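Local coordinates for protein 4-alpha-glucanotransferase (Corynebacterium glutamicum, PDB 5B68) that is an amylomaltase, a disproportionating enzyme in which a TIM-barrel-type domain is joined to an N-terminal beta sandwich domain, at residues Pro72-Glu81 with Ala155-Ala164; Leu324-Ala332 with Pro393-Leu401. All blocks are in the same frame, centred on the assembly; numbering follows the deposited sequence.

Contact 1 (Pro72-Glu81 with Ala155-Ala164); sequences PLPPSVVAVE and AECGLIITPA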
ATOM      1  N   PRO A  72      -0.357  33.491   1.555  1.00 20.50           N
ATOM      2  CA  PRO A  72      -1.425  34.108   2.301  1.00 19.58           C
ATOM      3  C   PRO A  72      -1.968  33.192   3.390  1.00 21.22           C
ATOM      4  O   PRO A  72      -2.165  33.650   4.544  1.00 18.67           O
ATOM      5  CB  PRO A  72      -2.462  34.440   1.225  1.00 21.75           C
ATOM      6  CG  PRO A  72      -1.668  34.588  -0.041  1.00 21.33           C
ATOM      7  CD  PRO A  72      -0.617  33.514   0.089  1.00 20.03           C
ATOM      8  N   LEU A  73      -2.185  31.913   3.044  1.00 18.29           N
ATOM      9  CA  LEU A  73      -2.454  30.861   3.987  1.00 17.01           C
ATOM     10  C   LEU A  73      -1.361  29.806   3.859  1.00 16.09           C
ATOM     11  O   LEU A  73      -0.669  29.760   2.834  1.00 17.65           O
ATOM     12  CB  LEU A  73      -3.791  30.195   3.720  1.00 17.52           C
ATOM     13  CG  LEU A  73      -5.022  31.043   4.156  1.00 18.01           C
ATOM     14  CD1 LEU A  73      -6.263  30.541   3.548  1.00 18.76           C
ATOM     15  CD2 LEU A  73      -5.127  31.076   5.683  1.00 19.23           C
ATOM     16  N   PRO A  74      -1.300  28.896   4.822  1.00 17.38           N
ATOM     17  CA  PRO A  74      -0.360  27.792   4.650  1.00 16.32           C
ATOM     18  C   PRO A  74      -0.803  26.927   3.470  1.00 16.54           C
ATOM     19  O   PRO A  74      -1.960  27.011   2.982  1.00 16.34           O
ATOM     20  CB  PRO A  74      -0.425  27.039   5.979  1.00 17.28           C
ATOM     21  CG  PRO A  74      -0.961  28.047   6.929  1.00 17.01           C
ATOM     22  CD  PRO A  74      -1.900  28.908   6.165  1.00 17.22           C
ATOM     23  N   PRO A  75       0.120  26.081   2.983  1.00 19.36           N
ATOM     24  CA  PRO A  75      -0.292  25.145   1.894  1.00 18.72           C
ATOM     25  C   PRO A  75      -1.542  24.373   2.270  1.00 17.82           C
ATOM     26  O   PRO A  75      -2.450  24.262   1.454  1.00 18.61           O
ATOM     27  CB  PRO A  75       0.909  24.164   1.816  1.00 19.58           C
ATOM     28  CG  PRO A  75       2.045  24.926   2.380  1.00 20.35           C
ATOM     29  CD  PRO A  75       1.533  25.877   3.424  1.00 20.95           C
ATOM     30  N   SER A  76      -1.566  23.858   3.522  1.00 16.04           N
ATOM     31  CA  SER A  76      -2.766  23.326   4.190  1.00 16.60           C
ATOM     32  C   SER A  76      -2.460  23.282   5.700  1.00 17.12           C
ATOM     33  O   SER A  76      -1.320  23.479   6.087  1.00 18.82           O
ATOM     34  CB  SER A  76      -3.183  21.987   3.647  1.00 18.36           C
ATOM     35  OG  SER A  76      -2.078  21.073   3.617  1.00 18.44           O
ATOM     36  N   VAL A  77      -3.468  22.980   6.515  1.00 18.41           N
ATOM     37  CA  VAL A  77      -3.316  22.893   7.948  1.00 17.80           C
ATOM     38  C   VAL A  77      -3.958  21.611   8.435  1.00 19.42           C
ATOM     39  O   VAL A  77      -5.131  21.338   8.129  1.00 19.11           O
ATOM     40  CB  VAL A  77      -4.030  24.084   8.605  1.00 16.60           C
ATOM     41  CG1 VAL A  77      -4.015  23.907  10.129  1.00 18.19           C
ATOM     42  CG2 VAL A  77      -3.433  25.420   8.145  1.00 17.36           C
ATOM     43  N   VAL A  78      -3.164  20.780   9.114  1.00 20.95           N
ATOM     44  CA  VAL A  78      -3.640  19.497   9.607  1.00 18.26           C
ATOM     45  C   VAL A  78      -3.491  19.506  11.133  1.00 18.30           C
ATOM     46  O   VAL A  78      -2.429  19.864  11.600  1.00 19.79           O
ATOM     47  CB  VAL A  78      -2.809  18.311   9.016  1.00 18.48           C
ATOM     48  CG1 VAL A  78      -3.421  17.004   9.482  1.00 21.95           C
ATOM     49  CG2 VAL A  78      -2.878  18.334   7.491  1.00 19.96           C
ATOM     50  N   ALA A  79      -4.517  19.155  11.863  1.00 18.42           N
ATOM     51  CA  ALA A  79      -4.505  19.187  13.352  1.00 18.51           C
ATOM     52  C   ALA A  79      -5.209  17.954  13.833  1.00 19.46           C
ATOM     53  O   ALA A  79      -6.137  17.423  13.177  1.00 19.85           O
ATOM     54  CB  ALA A  79      -5.181  20.438  13.865  1.00 20.78           C
ATOM     55  N   VAL A  80      -4.772  17.459  14.999  1.00 18.32           N
ATOM     56  CA  VAL A  80      -5.479  16.386  15.638  1.00 18.69           C
ATOM     57  C   VAL A  80      -6.650  16.980  16.367  1.00 21.82           C
ATOM     58  O   VAL A  80      -6.559  18.106  16.875  1.00 22.32           O
ATOM     59  CB  VAL A  80      -4.584  15.663  16.642  1.00 19.89           C
ATOM     60  CG1 VAL A  80      -5.363  14.595  17.448  1.00 22.50           C
ATOM     61  CG2 VAL A  80      -3.397  15.111  15.870  1.00 21.43           C
ATOM     62  N   GLU A  81      -7.752  16.257  16.353  1.00 18.91           N
ATOM     63  CA  GLU A  81      -8.990  16.615  17.116  1.00 24.35           C
ATOM     64  C   GLU A  81      -8.679  17.126  18.501  1.00 25.25           C
ATOM     65  O   GLU A  81      -7.881  16.567  19.144  1.00 22.69           O
ATOM     66  CB  GLU A  81      -9.864  15.355  17.241  1.00 27.30           C
ATOM     67  CG  GLU A  81     -11.322  15.683  17.359  1.00 33.05           C
ATOM     68  CD  GLU A  81     -12.212  14.468  17.339  1.00 38.17           C
ATOM     69  OE1 GLU A  81     -13.443  14.703  17.139  1.00 34.82           O
ATOM     70  OE2 GLU A  81     -11.654  13.330  17.518  1.00 31.98           O
ATOM     71  N   ALA A 155      -7.824  33.745  -0.658  1.00 23.62           N
ATOM     72  CA  ALA A 155      -7.008  32.503  -0.578  1.00 21.31           C
ATOM     73  C   ALA A 155      -7.796  31.452   0.190  1.00 22.12           C
ATOM     74  O   ALA A 155      -8.739  31.769   0.961  1.00 19.37           O
ATOM     75  CB  ALA A 155      -5.666  32.727   0.097  1.00 21.54           C
ATOM     76  N   GLU A 156      -7.436  30.182  -0.016  1.00 19.87           N
ATOM     77  CA  GLU A 156      -8.081  29.124   0.756  1.00 20.76           C
ATOM     78  C   GLU A 156      -7.021  28.033   0.949  1.00 21.48           C
ATOM     79  O   GLU A 156      -6.084  27.941   0.173  1.00 22.99           O
ATOM     80  CB  GLU A 156      -9.304  28.528   0.052  1.00 24.18           C
ATOM     81  CG  GLU A 156      -9.020  27.940  -1.307  1.00 25.24           C
ATOM     82  CD  GLU A 156     -10.249  27.199  -1.802  1.00 34.60           C
ATOM     83  OE1 GLU A 156     -10.283  25.940  -1.733  1.00 36.49           O
ATOM     84  OE2 GLU A 156     -11.224  27.898  -2.112  1.00 34.48           O
ATOM     85  N   CYS A 157      -7.171  27.241   1.990  1.00 21.93           N
ATOM     86  CA  CYS A 157      -6.380  26.056   2.154  1.00 19.41           C
ATOM     87  C   CYS A 157      -7.189  24.971   2.856  1.00 21.85           C
ATOM     88  O   CYS A 157      -8.186  25.245   3.470  1.00 19.39           O
ATOM     89  CB  CYS A 157      -5.061  26.336   2.842  1.00 17.15           C
ATOM     90  SG  CYS A 157      -5.211  26.596   4.618  1.00 20.05           S
ATOM     91  N   GLY A 158      -6.791  23.702   2.700  1.00 19.61           N
ATOM     92  CA  GLY A 158      -7.465  22.646   3.450  1.00 19.65           C
ATOM     93  C   GLY A 158      -7.124  22.823   4.912  1.00 19.12           C
ATOM     94  O   GLY A 158      -6.026  23.254   5.250  1.00 22.25           O
ATOM     95  N   LEU A 159      -8.078  22.458   5.734  1.00 17.41           N
ATOM     96  CA  LEU A 159      -7.987  22.336   7.178  1.00 17.84           C
ATOM     97  C   LEU A 159      -8.525  20.962   7.527  1.00 18.50           C
ATOM     98  O   LEU A 159      -9.748  20.706   7.391  1.00 18.10           O
ATOM     99  CB  LEU A 159      -8.836  23.402   7.897  1.00 18.31           C
ATOM    100  CG  LEU A 159      -8.886  23.308   9.438  1.00 20.10           C
ATOM    101  CD1 LEU A 159      -7.529  23.360  10.108  1.00 20.17           C
ATOM    102  CD2 LEU A 159      -9.769  24.372  10.072  1.00 21.05           C
ATOM    103  N   ILE A 160      -7.626  20.064   7.920  1.00 19.47           N
ATOM    104  CA  ILE A 160      -7.931  18.670   7.986  1.00 18.28           C
ATOM    105  C   ILE A 160      -7.759  18.235   9.429  1.00 17.39           C
ATOM    106  O   ILE A 160      -6.684  18.381   9.984  1.00 21.77           O
ATOM    107  CB  ILE A 160      -6.973  17.911   7.075  1.00 20.23           C
ATOM    108  CG1 ILE A 160      -7.113  18.429   5.609  1.00 20.27           C
ATOM    109  CG2 ILE A 160      -7.293  16.432   7.123  1.00 19.73           C
ATOM    110  CD1 ILE A 160      -5.850  18.302   4.846  1.00 21.47           C
ATOM    111  N   ILE A 161      -8.799  17.704  10.000  1.00 18.34           N
ATOM    112  CA  ILE A 161      -8.828  17.374  11.410  1.00 17.64           C
ATOM    113  C   ILE A 161      -8.851  15.822  11.579  1.00 19.22           C
ATOM    114  O   ILE A 161      -9.708  15.106  11.009  1.00 17.16           O
ATOM    115  CB  ILE A 161     -10.068  18.002  12.047  1.00 20.01           C
ATOM    116  CG1 ILE A 161     -10.095  19.546  11.840  1.00 18.72           C
ATOM    117  CG2 ILE A 161     -10.133  17.653  13.507  1.00 18.85           C
ATOM    118  CD1 ILE A 161      -8.887  20.286  12.429  1.00 19.54           C
ATOM    119  N   THR A 162      -7.879  15.320  12.319  1.00 18.01           N
ATOM    120  CA  THR A 162      -7.562  13.910  12.286  1.00 19.02           C
ATOM    121  C   THR A 162      -7.748  13.312  13.680  1.00 18.72           C
ATOM    122  O   THR A 162      -7.711  14.017  14.688  1.00 19.03           O
ATOM    123  CB  THR A 162      -6.157  13.686  11.800  1.00 17.24           C
ATOM    124  OG1 THR A 162      -5.221  14.112  12.782  1.00 19.23           O
ATOM    125  CG2 THR A 162      -5.869  14.345  10.438  1.00 17.15           C
ATOM    126  N   PRO A 163      -8.086  12.015  13.736  1.00 19.44           N
ATOM    127  CA  PRO A 163      -8.355  11.434  15.068  1.00 19.31           C
ATOM    128  C   PRO A 163      -7.112  11.123  15.879  1.00 19.10           C
ATOM    129  O   PRO A 163      -6.082  10.685  15.342  1.00 18.80           O
ATOM    130  CB  PRO A 163      -9.165  10.174  14.737  1.00 20.40           C
ATOM    131  CG  PRO A 163      -8.600   9.764  13.420  1.00 19.85           C
ATOM    132  CD  PRO A 163      -8.382  11.046  12.661  1.00 19.75           C
ATOM    133  N   ALA A 164      -7.215  11.295  17.195  1.00 19.93           N
ATOM    134  CA  ALA A 164      -6.126  10.932  18.067  1.00 20.31           C
ATOM    135  C   ALA A 164      -5.748   9.404  17.989  1.00 20.22           C
ATOM    136  O   ALA A 164      -4.594   9.077  18.013  1.00 22.93           O
ATOM    137  CB  ALA A 164      -6.452  11.357  19.514  1.00 23.08           C
TER
HETATM  138  O   HOH W   1      -2.982  28.219   0.622  1.00 29.17           O
HETATM  139  O   HOH W   2      -4.796  23.076   0.760  1.00 20.53           O
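Val-78, Val-80, Ile-160 and Thr-162 line one face of a two-stranded parallel ladder in the MalQ N-terminal beta sandwich, while Val-77, Ala-79, Leu-159 and Ile-161 line the other; along the shared edge the backbones exchange hydrogen bonds. The strands run in the same direction, their axes 20° apart. Val-77 N donates to Gly-158 O (2.9 Å), and Val-77 O accepts from Ile-160 N (2.8 Å), so Val-77 is gripped through both its N-H and its carbonyl. Two residues on, Ala-79 repeats the pattern: its N donates to Ile-160 O and its O accepts from Thr-162 N.

On the Val-77 face, CG1 of this valine stands anti to the backbone N (chi1 173°) and lies alongside Leu-159, reaching CD1 at 3.6 Å. On the other face Val-78 and Thr-162 meet at about a right angle, CG1 to CG2 at 3.7 Å. This second face turns to helix 487-500, where Val-78 touches Ala-489 and Ile-160 touches Leu-496, and Arg-524 binds Thr-162 OG1. The sandwich thus abuts the 4-alpha-glucanotransferase family part of the chain, TIM-barrel in type, here.

Ahead of the ladder the segments are joined differently. Leu-73 sends CD1 over the backbone of Glu-156, 3.6 Å from its CA, and Cys-157 lies against the Pro-74-Pro-75 loop, with CB 3.2 Å from Pro-74 O. A water links Pro-75 O to Gly-158 N, filling in where the direct backbone pairing has not yet begun. On its far edge, strand 155-162 pairs antiparallel with strand 142-150. The ladder ends with a nearly straight bond from Glu-81 N to Thr-162 O, 2.8 Å long with an N-H...O angle of 175°.

Contact 2 (Leu324-Ala332 with Pro393-Leu401); sequences LIDFATWCA and PGGADAQNL
Trp-330 rests one face of its indole on Ala-396, and this CH-pi contact carries much of the interface: Ala-396 CA stands 3.5 Å from the centroid of the five-membered ring, only 10° off its normal. Apolar contacts extend it, since Ala-396 CB lies over the same indole, 3.5 Å from Trp-330 CE3, and also meets the edge of the Phe-327 ring, 3.9 Å from CD1. Phe-327 in turn stacks on Phe-242. With CG anti to the backbone N, Trp-330 projects from its helix across the start of helix 396-400, and the amide of Gln-399 approaches the indole edge, OE1 being 3.5 Å from Trp-330 CD1 with the two planes 73° apart.

Two waters also link the segments. One water lies 2.9 Å from Asp-326 O and 3.0 Å from Asn-400 OD1; another is bound to Asn-400 O and only weakly to Asp-326 OD2. Gly-395 holds the N-cap position, and Ala-396 N bonds to Thr-238 OG1.

The result is a steep helix-helix crossing, at 117°, between long helix 307-338 and a short helix in the loop after strand 382-387 of the TIM-barrel-type domain.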
ATOM      1  N   LEU A 324     -11.562  10.088 -11.611  1.00 20.19           N
ATOM      2  CA  LEU A 324     -12.090   8.918 -12.424  1.00 22.00           C
ATOM      3  C   LEU A 324     -11.980   9.206 -13.914  1.00 20.77           C
ATOM      4  O   LEU A 324     -11.468   8.426 -14.700  1.00 20.32           O
ATOM      5  CB  LEU A 324     -13.527   8.554 -12.058  1.00 21.15           C
ATOM      6  CG  LEU A 324     -14.092   7.395 -12.892  1.00 22.06           C
ATOM      7  CD1 LEU A 324     -13.155   6.155 -12.779  1.00 23.40           C
ATOM      8  CD2 LEU A 324     -15.469   7.144 -12.441  1.00 23.22           C
ATOM      9  N   ILE A 325     -12.465  10.381 -14.289  1.00 21.51           N
ATOM     10  CA  ILE A 325     -12.427  10.759 -15.715  1.00 20.95           C
ATOM     11  C   ILE A 325     -11.012  10.841 -16.207  1.00 21.13           C
ATOM     12  O   ILE A 325     -10.741  10.362 -17.294  1.00 22.37           O
ATOM     13  CB  ILE A 325     -13.087  12.137 -15.896  1.00 21.39           C
ATOM     14  CG1 ILE A 325     -14.544  12.035 -15.546  1.00 26.20           C
ATOM     15  CG2 ILE A 325     -12.873  12.638 -17.332  1.00 25.10           C
ATOM     16  CD1 ILE A 325     -15.260  13.359 -15.359  1.00 26.53           C
ATOM     17  N   ASP A 326     -10.060  11.399 -15.394  1.00 20.98           N
ATOM     18  CA  ASP A 326      -8.658  11.472 -15.764  1.00 21.43           C
ATOM     19  C   ASP A 326      -7.995  10.100 -15.972  1.00 21.20           C
ATOM     20  O   ASP A 326      -7.256   9.867 -16.941  1.00 21.83           O
ATOM     21  CB  ASP A 326      -7.812  12.263 -14.743  1.00 24.53           C
ATOM     22  CG  ASP A 326      -8.208  13.757 -14.633  1.00 30.32           C
ATOM     23  OD1 ASP A 326      -8.882  14.289 -15.525  1.00 26.68           O
ATOM     24  OD2 ASP A 326      -7.838  14.345 -13.599  1.00 30.39           O
ATOM     25  N   PHE A 327      -8.240   9.189 -15.015  1.00 20.91           N
ATOM     26  CA  PHE A 327      -7.702   7.843 -15.103  1.00 21.26           C
ATOM     27  C   PHE A 327      -8.240   7.152 -16.425  1.00 21.79           C
ATOM     28  O   PHE A 327      -7.488   6.557 -17.176  1.00 24.47           O
ATOM     29  CB  PHE A 327      -8.168   7.014 -13.910  1.00 21.63           C
ATOM     30  CG  PHE A 327      -7.853   5.544 -14.066  1.00 21.10           C
ATOM     31  CD1 PHE A 327      -6.570   5.138 -13.984  1.00 21.78           C
ATOM     32  CD2 PHE A 327      -8.861   4.613 -14.280  1.00 22.88           C
ATOM     33  CE1 PHE A 327      -6.251   3.797 -14.113  1.00 22.06           C
ATOM     34  CE2 PHE A 327      -8.546   3.286 -14.411  1.00 22.43           C
ATOM     35  CZ  PHE A 327      -7.251   2.894 -14.352  1.00 21.57           C
ATOM     36  N   ALA A 328      -9.527   7.234 -16.607  1.00 20.77           N
ATOM     37  CA  ALA A 328     -10.231   6.561 -17.712  1.00 21.82           C
ATOM     38  C   ALA A 328      -9.791   7.161 -19.069  1.00 25.24           C
ATOM     39  O   ALA A 328      -9.651   6.447 -20.035  1.00 25.10           O
ATOM     40  CB  ALA A 328     -11.709   6.689 -17.544  1.00 19.24           C
ATOM     41  N   THR A 329      -9.544   8.460 -19.087  1.00 22.22           N
ATOM     42  CA  THR A 329      -9.083   9.129 -20.315  1.00 22.34           C
ATOM     43  C   THR A 329      -7.671   8.676 -20.645  1.00 22.95           C
ATOM     44  O   THR A 329      -7.357   8.410 -21.789  1.00 23.85           O
ATOM     45  CB  THR A 329      -9.136  10.654 -20.175  1.00 23.88           C
ATOM     46  OG1 THR A 329     -10.476  11.059 -19.873  1.00 23.79           O
ATOM     47  CG2 THR A 329      -8.598  11.322 -21.436  1.00 26.53           C
ATOM     48  N   TRP A 330      -6.803   8.566 -19.641  1.00 24.10           N
ATOM     49  CA  TRP A 330      -5.484   8.028 -19.790  1.00 21.82           C
ATOM     50  C   TRP A 330      -5.571   6.598 -20.359  1.00 23.30           C
ATOM     51  O   TRP A 330      -4.795   6.264 -21.268  1.00 26.06           O
ATOM     52  CB  TRP A 330      -4.678   8.047 -18.465  1.00 21.57           C
ATOM     53  CG  TRP A 330      -3.328   7.435 -18.549  1.00 24.98           C
ATOM     54  CD1 TRP A 330      -2.162   8.057 -18.795  1.00 28.71           C
ATOM     55  CD2 TRP A 330      -3.011   6.037 -18.369  1.00 26.26           C
ATOM     56  NE1 TRP A 330      -1.126   7.129 -18.828  1.00 31.57           N
ATOM     57  CE2 TRP A 330      -1.639   5.893 -18.570  1.00 27.05           C
ATOM     58  CE3 TRP A 330      -3.775   4.909 -18.055  1.00 30.74           C
ATOM     59  CZ2 TRP A 330      -0.990   4.646 -18.485  1.00 30.10           C
ATOM     60  CZ3 TRP A 330      -3.112   3.641 -17.971  1.00 32.85           C
ATOM     61  CH2 TRP A 330      -1.762   3.546 -18.185  1.00 30.01           C
ATOM     62  N   CYS A 331      -6.471   5.771 -19.829  1.00 22.04           N
ATOM     63  CA  CYS A 331      -6.638   4.407 -20.391  1.00 23.48           C
ATOM     64  C   CYS A 331      -7.040   4.438 -21.884  1.00 23.44           C
ATOM     65  O   CYS A 331      -6.498   3.715 -22.663  1.00 22.50           O
ATOM     66  CB  CYS A 331      -7.694   3.625 -19.688  1.00 23.13           C
ATOM     67  SG  CYS A 331      -7.180   3.287 -17.929  1.00 24.87           S
ATOM     68  N   ALA A 332      -7.981   5.293 -22.208  1.00 21.71           N
ATOM     69  CA  ALA A 332      -8.421   5.476 -23.618  1.00 22.78           C
ATOM     70  C   ALA A 332      -7.257   5.879 -24.494  1.00 24.64           C
ATOM     71  O   ALA A 332      -6.995   5.270 -25.574  1.00 24.62           O
ATOM     72  CB  ALA A 332      -9.565   6.494 -23.637  1.00 23.74           C
ATOM     73  N   PRO A 393       6.449   4.527 -13.017  1.00 25.83           N
ATOM     74  CA  PRO A 393       6.866   5.882 -13.454  1.00 26.30           C
ATOM     75  C   PRO A 393       6.283   6.420 -14.797  1.00 29.29           C
ATOM     76  O   PRO A 393       6.220   7.625 -15.022  1.00 33.56           O
ATOM     77  CB  PRO A 393       8.378   5.761 -13.574  1.00 30.23           C
ATOM     78  CG  PRO A 393       8.643   4.291 -13.748  1.00 27.19           C
ATOM     79  CD  PRO A 393       7.613   3.650 -12.820  1.00 27.64           C
ATOM     80  N   GLY A 394       5.876   5.546 -15.682  1.00 30.74           N
ATOM     81  CA  GLY A 394       5.270   6.000 -16.950  1.00 30.87           C
ATOM     82  C   GLY A 394       3.776   5.832 -17.009  1.00 29.48           C
ATOM     83  O   GLY A 394       3.224   5.813 -18.080  1.00 30.01           O
ATOM     84  N   GLY A 395       3.094   5.671 -15.866  1.00 25.43           N
ATOM     85  CA  GLY A 395       1.715   5.259 -15.862  1.00 23.37           C
ATOM     86  C   GLY A 395       0.676   6.342 -15.634  1.00 22.93           C
ATOM     87  O   GLY A 395       0.975   7.521 -15.752  1.00 22.23           O
ATOM     88  N   ALA A 396      -0.505   5.936 -15.261  1.00 20.00           N
ATOM     89  CA  ALA A 396      -1.656   6.836 -15.170  1.00 21.99           C
ATOM     90  C   ALA A 396      -1.443   7.933 -14.112  1.00 21.89           C
ATOM     91  O   ALA A 396      -1.619   9.140 -14.410  1.00 21.80           O
ATOM     92  CB  ALA A 396      -2.936   6.048 -14.901  1.00 19.47           C
ATOM     93  N   ASP A 397      -1.122   7.521 -12.858  1.00 19.75           N
ATOM     94  CA  ASP A 397      -0.932   8.499 -11.788  1.00 20.33           C
ATOM     95  C   ASP A 397       0.291   9.388 -12.106  1.00 20.26           C
ATOM     96  O   ASP A 397       0.309  10.561 -11.768  1.00 21.07           O
ATOM     97  CB  ASP A 397      -0.793   7.858 -10.406  1.00 20.18           C
ATOM     98  CG  ASP A 397      -2.104   7.430  -9.763  1.00 20.89           C
ATOM     99  OD1 ASP A 397      -3.182   7.481 -10.309  1.00 21.63           O
ATOM    100  OD2 ASP A 397      -2.047   6.942  -8.595  1.00 21.08           O
ATOM    101  N   ALA A 398       1.336   8.838 -12.724  1.00 18.22           N
ATOM    102  CA  ALA A 398       2.566   9.588 -13.040  1.00 20.97           C
ATOM    103  C   ALA A 398       2.185  10.750 -13.922  1.00 23.13           C
ATOM    104  O   ALA A 398       2.714  11.823 -13.760  1.00 25.27           O
ATOM    105  CB  ALA A 398       3.619   8.693 -13.744  1.00 21.80           C
ATOM    106  N   GLN A 399       1.235  10.538 -14.808  1.00 23.67           N
ATOM    107  CA  GLN A 399       0.709  11.618 -15.657  1.00 25.12           C
ATOM    108  C   GLN A 399      -0.296  12.511 -14.909  1.00 23.91           C
ATOM    109  O   GLN A 399      -0.107  13.757 -14.870  1.00 24.82           O
ATOM    110  CB  GLN A 399       0.061  11.074 -16.957  1.00 26.45           C
ATOM    111  CG  GLN A 399      -0.759  12.144 -17.706  1.00 30.98           C
ATOM    112  CD  GLN A 399      -1.468  11.586 -18.915  1.00 37.69           C
ATOM    113  OE1 GLN A 399      -2.700  11.508 -18.945  1.00 46.72           O
ATOM    114  NE2 GLN A 399      -0.689  11.097 -19.879  1.00 43.77           N
ATOM    115  N   ASN A 400      -1.369  11.912 -14.401  1.00 21.80           N
ATOM    116  CA  ASN A 400      -2.499  12.654 -13.827  1.00 22.49           C
ATOM    117  C   ASN A 400      -2.196  13.355 -12.493  1.00 21.68           C
ATOM    118  O   ASN A 400      -2.847  14.376 -12.172  1.00 24.20           O
ATOM    119  CB  ASN A 400      -3.706  11.748 -13.665  1.00 22.06           C
ATOM    120  CG  ASN A 400      -4.256  11.278 -14.994  1.00 25.89           C
ATOM    121  OD1 ASN A 400      -4.333  12.049 -15.966  1.00 26.06           O
ATOM    122  ND2 ASN A 400      -4.695  10.033 -15.025  1.00 25.94           N
ATOM    123  N   LEU A 401      -1.209  12.832 -11.763  1.00 20.56           N
ATOM    124  CA  LEU A 401      -0.816  13.403 -10.520  1.00 22.31           C
ATOM    125  C   LEU A 401       0.525  14.057 -10.612  1.00 20.34           C
ATOM    126  O   LEU A 401       1.151  14.338  -9.539  1.00 19.29           O
ATOM    127  CB  LEU A 401      -0.834  12.368  -9.374  1.00 20.33           C
ATOM    128  CG  LEU A 401      -2.121  11.631  -9.041  1.00 22.15           C
ATOM    129  CD1 LEU A 401      -1.897  10.758  -7.814  1.00 23.04           C
ATOM    130  CD2 LEU A 401      -3.213  12.595  -8.759  1.00 23.13           C
TER
HETATM  131  O   HOH W   3      -5.846  11.830 -18.571  1.00 39.76           O
HETATM  132  O   HOH W   4      -4.816  15.862 -13.719  1.00 42.84           O

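From the N terminus, the chain first reaches contact 1, where residues 72-81 and 155-164 close a loop of 73 residues that holds strands but no helix, much of the beta sandwich. The chain then enters the barrel-type domain, laying down strands 177-182 and 215-218 before helix 307-338 opens contact 2. That contact closes a 60-residue, largely helical loop containing helix 349-376 and strand 382-387. The two loops follow in series, neither nested nor crossed. Their centres are about 28 Å apart and their nearest atoms about 15 Å, so they do not touch: contact 1 joins strands within the sandwich, contact 2 helices of the barrel-type domain.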